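Side-chain contacts in signal recognition particle receptor subunit beta (Mus musculus, PDB 2FH5), which binds GTP as a component of the signal recognition particle receptor, which ensures correct targeting of nascent secretory proteins to the endoplasmic reticulum membrane: residues Val13-Ser18 with Gln92-Asp97; Asp97-Leu102 with Glu141-Thr146; Val25-Gly30 with Asp205-Leu210. All blocks are in the same frame, centred on the assembly; numbering follows the deposited sequence.

In the fold
From the N terminus, strand 9-13 runs into the P-loop, and contact 1 closes a long loop when 13-18 meets 92-97 at the start of helix 91-110. Contact 2 opens where contact 1 ends, sharing D97, and joins that helix to helix 133-150; the two touch, with L15 CD1 against V98 CG2 and G14 beside the ring of F101. Contact 3 ties helix 20-29, just after the P-loop, to the C-terminal helix 204-213. Its span encloses contact 2 and crosses that of contact 1. Contacts 2 and 3 lie on opposite sides of the chain's centre, about 26 Å apart between centres, with the GTP-binding P-loop in between.

Contact 1 of 3, residues Val13-Ser18 with Gln92-Asp97; sequences VGLCDS and QREVKD. With GTP (guanosine-5'-triphosphate), chain D.
L15, a residue of the GTP-binding loop, turns its side chain away from the nucleotide and lays both methyls on a helix at an exposed aspartate. CD1 lies 3.8 Å from D97 CB and CD2 is 3.8 Å from D97 O, so the leucine touches the aliphatic and backbone parts of D97 while its carboxylate points off. The two side chains cross at about a right angle, and V98 of the same helix adds to the seat. E94 OE1 stands 4.2 Å from L15 CD1 and weakly accepts from a water that also donates to C16 O at 2.7 Å. R93 NH2 and E94 OE2 pair by charge alone, for the oxygen stands well out of the guanidinium plane. G14-S18 form the first part of the P-loop (Walker A), after strand 9-13, and the turn from L15 to S18 is a type II beta turn. L15 O receives S18 N at 3.2 Å and also S18 OG at 2.8 Å, the hydroxyl approaching in the carbonyl plane; a serine here can brace the turn with its side chain as well as its backbone N. D17 N donates to GTP O3B at 2.9 Å. Glycine suits position 14 because a CB there would jam against the V13 carbonyl oxygen and S18 OG. Beyond the turn, N123 and K124, both GTP-site residues, bind S18 O and D17 O.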
# COMPACT_ATOMS: atom_id res chain seq x y z
N VAL B 13 -4.59 8.20 2.55
CA VAL B 13 -3.73 8.80 1.55
C VAL B 13 -2.40 9.11 2.21
O VAL B 13 -2.33 9.15 3.43
CB VAL B 13 -4.34 10.14 1.00
CG1 VAL B 13 -5.68 9.87 0.27
CG2 VAL B 13 -4.53 11.13 2.14
N GLY B 14 -1.36 9.34 1.42
CA GLY B 14 -0.04 9.62 1.97
C GLY B 14 1.02 9.21 0.97
O GLY B 14 0.71 8.51 -0.01
N LEU B 15 2.26 9.63 1.23
CA LEU B 15 3.35 9.30 0.30
C LEU B 15 3.52 7.80 0.23
O LEU B 15 2.99 7.07 1.07
CB LEU B 15 4.69 9.93 0.74
CG LEU B 15 4.69 11.44 0.98
CD1 LEU B 15 6.05 11.84 1.51
CD2 LEU B 15 4.34 12.20 -0.29
N CYS B 16 4.24 7.36 -0.79
CA CYS B 16 4.56 5.94 -0.95
C CYS B 16 5.27 5.48 0.30
O CYS B 16 6.03 6.23 0.90
CB CYS B 16 5.52 5.74 -2.12
SG CYS B 16 4.71 5.86 -3.71
N ASP B 17 5.00 4.25 0.72
CA ASP B 17 5.64 3.71 1.90
C ASP B 17 5.27 4.32 3.24
O ASP B 17 5.98 4.07 4.22
CB ASP B 17 7.17 3.81 1.77
CG ASP B 17 7.70 2.94 0.67
OD1 ASP B 17 7.53 1.70 0.78
OD2 ASP B 17 8.27 3.50 -0.30
N SER B 18 4.22 5.12 3.31
CA SER B 18 3.88 5.67 4.62
C SER B 18 3.22 4.57 5.47
O SER B 18 3.25 4.62 6.69
CB SER B 18 2.99 6.91 4.47
OG SER B 18 1.89 6.66 3.64
N GLN B 92 11.79 13.33 8.97
CA GLN B 92 12.83 14.35 8.83
C GLN B 92 13.30 14.59 7.39
O GLN B 92 13.50 15.75 6.99
CB GLN B 92 14.04 14.01 9.70
CG GLN B 92 13.71 13.88 11.18
CD GLN B 92 13.42 15.22 11.87
OE1 GLN B 92 12.68 16.07 11.35
NE2 GLN B 92 14.01 15.40 13.06
N ARG B 93 13.50 13.54 6.61
CA ARG B 93 13.96 13.76 5.25
C ARG B 93 12.82 14.02 4.28
O ARG B 93 13.00 14.71 3.27
CB ARG B 93 14.82 12.58 4.77
CG ARG B 93 14.30 11.19 5.09
CD ARG B 93 15.07 10.12 4.30
NE ARG B 93 14.46 9.81 3.00
CZ ARG B 93 13.68 8.76 2.78
NH1 ARG B 93 13.43 7.90 3.76
NH2 ARG B 93 13.14 8.56 1.58
N GLU B 94 11.63 13.54 4.60
CA GLU B 94 10.48 13.69 3.72
C GLU B 94 9.54 14.86 3.97
O GLU B 94 8.61 15.06 3.19
CB GLU B 94 9.68 12.38 3.73
CG GLU B 94 10.45 11.18 3.18
CD GLU B 94 9.76 9.87 3.51
OE1 GLU B 94 8.68 9.90 4.13
OE2 GLU B 94 10.31 8.81 3.15
N VAL B 95 9.79 15.63 5.02
CA VAL B 95 8.92 16.76 5.40
C VAL B 95 8.30 17.57 4.29
O VAL B 95 7.10 17.81 4.28
CB VAL B 95 9.62 17.83 6.29
CG1 VAL B 95 8.57 18.49 7.15
CG2 VAL B 95 10.74 17.22 7.11
N LYS B 96 9.14 18.03 3.37
CA LYS B 96 8.66 18.84 2.27
C LYS B 96 7.70 18.11 1.35
O LYS B 96 6.69 18.69 0.94
CB LYS B 96 9.85 19.43 1.50
CG LYS B 96 10.65 20.38 2.38
CD LYS B 96 11.55 21.33 1.60
CE LYS B 96 11.81 22.63 2.40
NZ LYS B 96 12.23 22.39 3.82
N ASP B 97 7.98 16.83 1.05
CA ASP B 97 7.09 16.07 0.19
C ASP B 97 5.75 15.84 0.89
O ASP B 97 4.69 15.90 0.26
CB ASP B 97 7.71 14.73 -0.21
CG ASP B 97 8.84 14.88 -1.23
OD1 ASP B 97 8.63 15.58 -2.25
OD2 ASP B 97 9.92 14.29 -1.03
PG GTP D . 2.13 2.85 -1.48
O1G GTP D . 3.33 2.97 -2.28
O2G GTP D . 1.26 1.71 -1.90
O3G GTP D . 1.34 4.18 -1.45
O3B GTP D . 2.75 2.46 0.09
PB GTP D . 1.93 2.20 1.35
O1B GTP D . 1.73 3.47 2.11
O2B GTP D . 0.62 1.48 1.11
O3A GTP D . 2.99 1.31 2.15
PA GTP D . 2.83 -0.14 2.75
O1A GTP D . 1.65 -0.29 3.53
O2A GTP D . 2.94 -1.16 1.65
O5' GTP D . 4.08 -0.10 3.72
C5' GTP D . 5.37 0.04 3.15
C4' GTP D . 6.38 -0.75 3.98
O4' GTP D . 6.43 -0.27 5.34
C3' GTP D . 6.05 -2.24 4.11
O3' GTP D . 7.26 -3.05 4.05
C2' GTP D . 5.38 -2.32 5.45
O2' GTP D . 5.33 -3.64 6.04
C1' GTP D . 6.13 -1.28 6.29
N9 GTP D . 5.33 -0.66 7.33
C8 GTP D . 4.04 -0.13 7.19
N7 GTP D . 3.62 0.37 8.34
C5 GTP D . 4.65 0.16 9.28
C6 GTP D . 4.81 0.47 10.64
O6 GTP D . 4.04 1.03 11.40
N1 GTP D . 6.03 0.09 11.26
C2 GTP D . 7.05 -0.55 10.59
N2 GTP D . 8.18 -0.90 11.27
N3 GTP D . 6.90 -0.84 9.27
C4 GTP D . 5.71 -0.49 8.63
O HOH W 1 6.48 7.44 3.27

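Contact 2 of 3, residues Asp97-Leu102 with Glu141-Thr146; sequences DVAEFL and EKELNT
E143 sends CG anti to its backbone nitrogen (chi1 -166°) and then bends at chi2 (72°), which sets its methylene against A99 while the carboxylate turns off toward K96, a long and weak ion pair. A99 CB sits only 3.3 Å from E143 CG, a tight fit, and CB of the glutamate lies 3.9 Å from the same methyl. Alanine suits this place because its single carbon lets the other helix come close: A99 CA and L144 CA are 6.1 Å apart. The axes of segments 97-102 and 141-146 approach to 9.5 Å and cross at -63°. Helix 91-110 links the parallel strands 79-87 and 117-123 of the P-loop NTPase sheet, and helix 133-150 follows the second of these strands. On L144, CD2 comes over the backbone of the facing helix, 3.5 Å from A99 O, and CD1 reaches L102 CD2 at 4.3 Å. The fork of a leucine lets one methyl rest against the backbone and the other against a neighbouring leucine. L140 and L147 also touch A99, while F175 and F177 from a loop pack on L144. F84 of strand 79-87 covers L102 further.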
# COMPACT_ATOMS: atom_id res chain seq x y z
N ASP B 97 7.98 16.83 1.05
CA ASP B 97 7.09 16.07 0.19
C ASP B 97 5.75 15.84 0.89
O ASP B 97 4.69 15.90 0.26
CB ASP B 97 7.71 14.73 -0.21
CG ASP B 97 8.84 14.88 -1.23
OD1 ASP B 97 8.63 15.58 -2.25
OD2 ASP B 97 9.92 14.29 -1.03
N VAL B 98 5.81 15.58 2.19
CA VAL B 98 4.61 15.37 3.00
C VAL B 98 3.77 16.64 3.01
O VAL B 98 2.59 16.60 2.63
CB VAL B 98 4.97 15.02 4.46
CG1 VAL B 98 3.71 14.98 5.30
CG2 VAL B 98 5.72 13.69 4.53
N ALA B 99 4.36 17.75 3.45
CA ALA B 99 3.64 19.05 3.51
C ALA B 99 2.99 19.43 2.18
O ALA B 99 1.84 19.87 2.14
CB ALA B 99 4.60 20.17 3.96
N GLU B 100 3.72 19.24 1.10
CA GLU B 100 3.21 19.56 -0.23
C GLU B 100 1.98 18.75 -0.62
O GLU B 100 1.07 19.27 -1.28
CB GLU B 100 4.32 19.35 -1.26
CG GLU B 100 3.89 19.46 -2.69
CD GLU B 100 5.08 19.41 -3.63
OE1 GLU B 100 5.86 20.40 -3.60
OE2 GLU B 100 5.25 18.40 -4.37
N PHE B 101 1.96 17.47 -0.24
CA PHE B 101 0.83 16.63 -0.58
C PHE B 101 -0.31 16.97 0.37
O PHE B 101 -1.45 17.09 -0.06
CB PHE B 101 1.23 15.15 -0.48
CG PHE B 101 0.11 14.17 -0.80
CD1 PHE B 101 -0.98 14.54 -1.59
CD2 PHE B 101 0.16 12.87 -0.30
CE1 PHE B 101 -2.03 13.64 -1.85
CE2 PHE B 101 -0.88 11.96 -0.56
CZ PHE B 101 -1.98 12.35 -1.33
N LEU B 102 -0.01 17.13 1.65
CA LEU B 102 -1.04 17.48 2.63
C LEU B 102 -1.73 18.79 2.24
O LEU B 102 -2.96 18.92 2.33
CB LEU B 102 -0.41 17.57 4.02
CG LEU B 102 -1.35 17.96 5.16
CD1 LEU B 102 -2.52 16.98 5.25
CD2 LEU B 102 -0.54 18.02 6.46
N GLU B 141 3.14 22.56 10.40
CA GLU B 141 2.55 23.90 10.43
C GLU B 141 3.58 24.90 9.91
O GLU B 141 3.28 25.72 9.03
CB GLU B 141 2.11 24.27 11.86
CG GLU B 141 1.01 23.35 12.36
CD GLU B 141 0.42 23.76 13.70
OE1 GLU B 141 1.17 24.22 14.58
OE2 GLU B 141 -0.81 23.60 13.87
N LYS B 142 4.79 24.80 10.42
CA LYS B 142 5.86 25.69 9.99
C LYS B 142 6.05 25.59 8.47
O LYS B 142 6.24 26.59 7.79
CB LYS B 142 7.14 25.33 10.74
CG LYS B 142 8.42 25.92 10.14
CD LYS B 142 9.67 25.50 10.94
CE LYS B 142 10.95 26.06 10.30
NZ LYS B 142 12.19 25.68 11.04
N GLU B 143 5.96 24.38 7.93
CA GLU B 143 6.14 24.15 6.50
C GLU B 143 4.95 24.60 5.64
O GLU B 143 5.12 25.13 4.55
CB GLU B 143 6.42 22.67 6.28
CG GLU B 143 6.94 22.34 4.91
CD GLU B 143 8.36 22.81 4.72
OE1 GLU B 143 9.21 22.54 5.61
OE2 GLU B 143 8.63 23.45 3.67
N LEU B 144 3.72 24.36 6.09
CA LEU B 144 2.57 24.79 5.30
C LEU B 144 2.56 26.32 5.32
O LEU B 144 2.10 26.98 4.39
CB LEU B 144 1.29 24.23 5.92
CG LEU B 144 1.17 22.70 5.86
CD1 LEU B 144 0.09 22.22 6.80
CD2 LEU B 144 0.86 22.28 4.45
N ASN B 145 3.10 26.89 6.40
CA ASN B 145 3.16 28.32 6.53
C ASN B 145 3.98 28.95 5.45
O ASN B 145 3.69 30.05 5.01
CB ASN B 145 3.73 28.74 7.89
CG ASN B 145 3.71 30.24 8.06
OD1 ASN B 145 2.64 30.88 7.98
ND2 ASN B 145 4.88 30.82 8.26
N THR B 146 5.04 28.28 5.00
CA THR B 146 5.85 28.83 3.92
C THR B 146 5.22 28.51 2.58
O THR B 146 5.23 29.33 1.68
CB THR B 146 7.29 28.29 3.91
OG1 THR B 146 7.96 28.71 5.10
CG2 THR B 146 8.05 28.83 2.72

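Contact 3 of 3, residues Val25-Gly30 with Asp205-Leu210; sequences VRLLTG and DLEKWL
V25 O, on the helix whose L27 meets L206, E207 and L210, accepts two bonds from T29: the backbone N at 2.9 Å and the hydroxyl OG1 at 3.1 Å. The hydroxyl comes from above the carbonyl plane, 50° out of it, so it does not sit on a lone pair; OG1 is bonded also to the N of Q31. Threonine therefore suits this place near the C-terminal end of helix 20-29, the helix that follows the P-loop in this P-loop NTPase fold. G30 then leaves helical geometry with positive phi, which favours glycine, and its O takes weak bonds from R26 NE and NH2. The same arginine gives a further weak bond from NH1 to A191 O, in the GTP site.

Across the contact the joint is apolar and rests on one leucine. The axes of helices 25-29 and 205-210 are 11.6 Å apart at their closest and cross at -73°, a separation that calls for a long side chain to bridge it. L27 does so with CG anti to its carbonyl carbon (chi1 -78°). Its CD1 meets L210 CD1 tip to tip at 3.7 Å and L206 CD2 at 3.9 Å, the latter side chain crossing it at about a right angle. Y46 of strand 42-47 packs on both L27 and L210, and L206 in turn rests on L119 of strand 117-123. V25, L28 and T29, by contrast, pack on apolar side chains of another protein chain of the assembly.

E207 offers its CG to the contact, while its OE1 is hydrogen-bonded to Y46 OH. The E207 and L27 side chains run alongside each other with opposite headings, which brings E207 CG to 3.5 Å from L27 CD2.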
# COMPACT_ATOMS: atom_id res chain seq x y z
N VAL B 25 -4.80 -3.32 6.14
CA VAL B 25 -4.84 -4.75 6.44
C VAL B 25 -5.04 -5.01 7.94
O VAL B 25 -5.87 -5.81 8.34
CB VAL B 25 -3.53 -5.46 5.98
CG1 VAL B 25 -3.49 -6.90 6.48
CG2 VAL B 25 -3.44 -5.43 4.46
N ARG B 26 -4.24 -4.34 8.75
CA ARG B 26 -4.31 -4.45 10.19
C ARG B 26 -5.72 -4.14 10.75
O ARG B 26 -6.15 -4.76 11.71
CB ARG B 26 -3.32 -3.49 10.82
CG ARG B 26 -2.79 -3.97 12.11
CD ARG B 26 -1.56 -4.74 11.83
NE ARG B 26 -1.44 -5.94 12.65
CZ ARG B 26 -0.37 -6.71 12.67
NH1 ARG B 26 0.68 -6.40 11.90
NH2 ARG B 26 -0.35 -7.82 13.41
N LEU B 27 -6.41 -3.17 10.14
CA LEU B 27 -7.73 -2.76 10.58
C LEU B 27 -8.78 -3.79 10.21
O LEU B 27 -9.75 -3.99 10.94
CB LEU B 27 -8.13 -1.41 9.97
CG LEU B 27 -7.52 -0.16 10.60
CD1 LEU B 27 -7.76 1.05 9.73
CD2 LEU B 27 -8.10 0.06 11.97
N LEU B 28 -8.58 -4.43 9.07
CA LEU B 28 -9.52 -5.41 8.56
C LEU B 28 -9.32 -6.86 9.02
O LEU B 28 -10.27 -7.63 8.99
CB LEU B 28 -9.48 -5.36 7.03
CG LEU B 28 -9.96 -4.08 6.34
CD1 LEU B 28 -9.54 -4.03 4.86
CD2 LEU B 28 -11.46 -4.04 6.49
N THR B 29 -8.11 -7.22 9.44
CA THR B 29 -7.83 -8.61 9.80
C THR B 29 -7.07 -8.76 11.10
O THR B 29 -6.99 -9.86 11.65
CB THR B 29 -6.93 -9.31 8.74
OG1 THR B 29 -5.58 -8.85 8.91
CG2 THR B 29 -7.38 -9.00 7.33
N GLY B 30 -6.46 -7.67 11.56
CA GLY B 30 -5.69 -7.71 12.78
C GLY B 30 -4.35 -8.36 12.53
O GLY B 30 -3.55 -8.51 13.44
N ASP B 205 -5.76 3.87 19.12
CA ASP B 205 -6.26 5.23 18.93
C ASP B 205 -6.94 5.42 17.59
O ASP B 205 -7.98 6.09 17.52
CB ASP B 205 -5.12 6.24 19.06
CG ASP B 205 -4.62 6.36 20.48
OD1 ASP B 205 -5.40 5.99 21.39
OD2 ASP B 205 -3.48 6.83 20.68
N LEU B 206 -6.36 4.83 16.54
CA LEU B 206 -6.91 4.92 15.19
C LEU B 206 -8.30 4.29 15.11
O LEU B 206 -9.21 4.86 14.50
CB LEU B 206 -5.96 4.24 14.20
CG LEU B 206 -6.40 4.13 12.74
CD1 LEU B 206 -6.46 5.51 12.13
CD2 LEU B 206 -5.40 3.25 11.97
N GLU B 207 -8.46 3.11 15.70
CA GLU B 207 -9.77 2.46 15.71
C GLU B 207 -10.73 3.28 16.59
O GLU B 207 -11.93 3.32 16.33
CB GLU B 207 -9.67 1.02 16.23
CG GLU B 207 -8.70 0.15 15.44
CD GLU B 207 -8.80 -1.34 15.78
OE1 GLU B 207 -9.68 -2.03 15.21
OE2 GLU B 207 -8.01 -1.81 16.63
N LYS B 208 -10.20 3.92 17.63
CA LYS B 208 -11.05 4.76 18.47
C LYS B 208 -11.58 5.91 17.61
O LYS B 208 -12.78 6.12 17.54
CB LYS B 208 -10.26 5.32 19.67
CG LYS B 208 -10.81 4.87 21.03
CD LYS B 208 -10.09 5.54 22.22
CE LYS B 208 -10.58 4.99 23.58
NZ LYS B 208 -9.91 5.57 24.79
N TRP B 209 -10.68 6.63 16.95
CA TRP B 209 -11.07 7.75 16.08
C TRP B 209 -12.02 7.32 14.98
O TRP B 209 -13.02 7.99 14.71
CB TRP B 209 -9.83 8.39 15.44
CG TRP B 209 -10.12 9.58 14.54
CD1 TRP B 209 -10.23 10.89 14.91
CD2 TRP B 209 -10.28 9.56 13.11
NE1 TRP B 209 -10.44 11.68 13.81
CE2 TRP B 209 -10.47 10.90 12.69
CE3 TRP B 209 -10.27 8.54 12.14
CZ2 TRP B 209 -10.65 11.24 11.34
CZ3 TRP B 209 -10.45 8.89 10.80
CH2 TRP B 209 -10.63 10.23 10.42
N LEU B 210 -11.72 6.20 14.32
CA LEU B 210 -12.59 5.71 13.27
C LEU B 210 -13.99 5.46 13.83
O LEU B 210 -14.99 5.77 13.20
CB LEU B 210 -12.02 4.43 12.67
CG LEU B 210 -10.95 4.64 11.60
CD1 LEU B 210 -10.25 3.32 11.32
CD2 LEU B 210 -11.59 5.19 10.33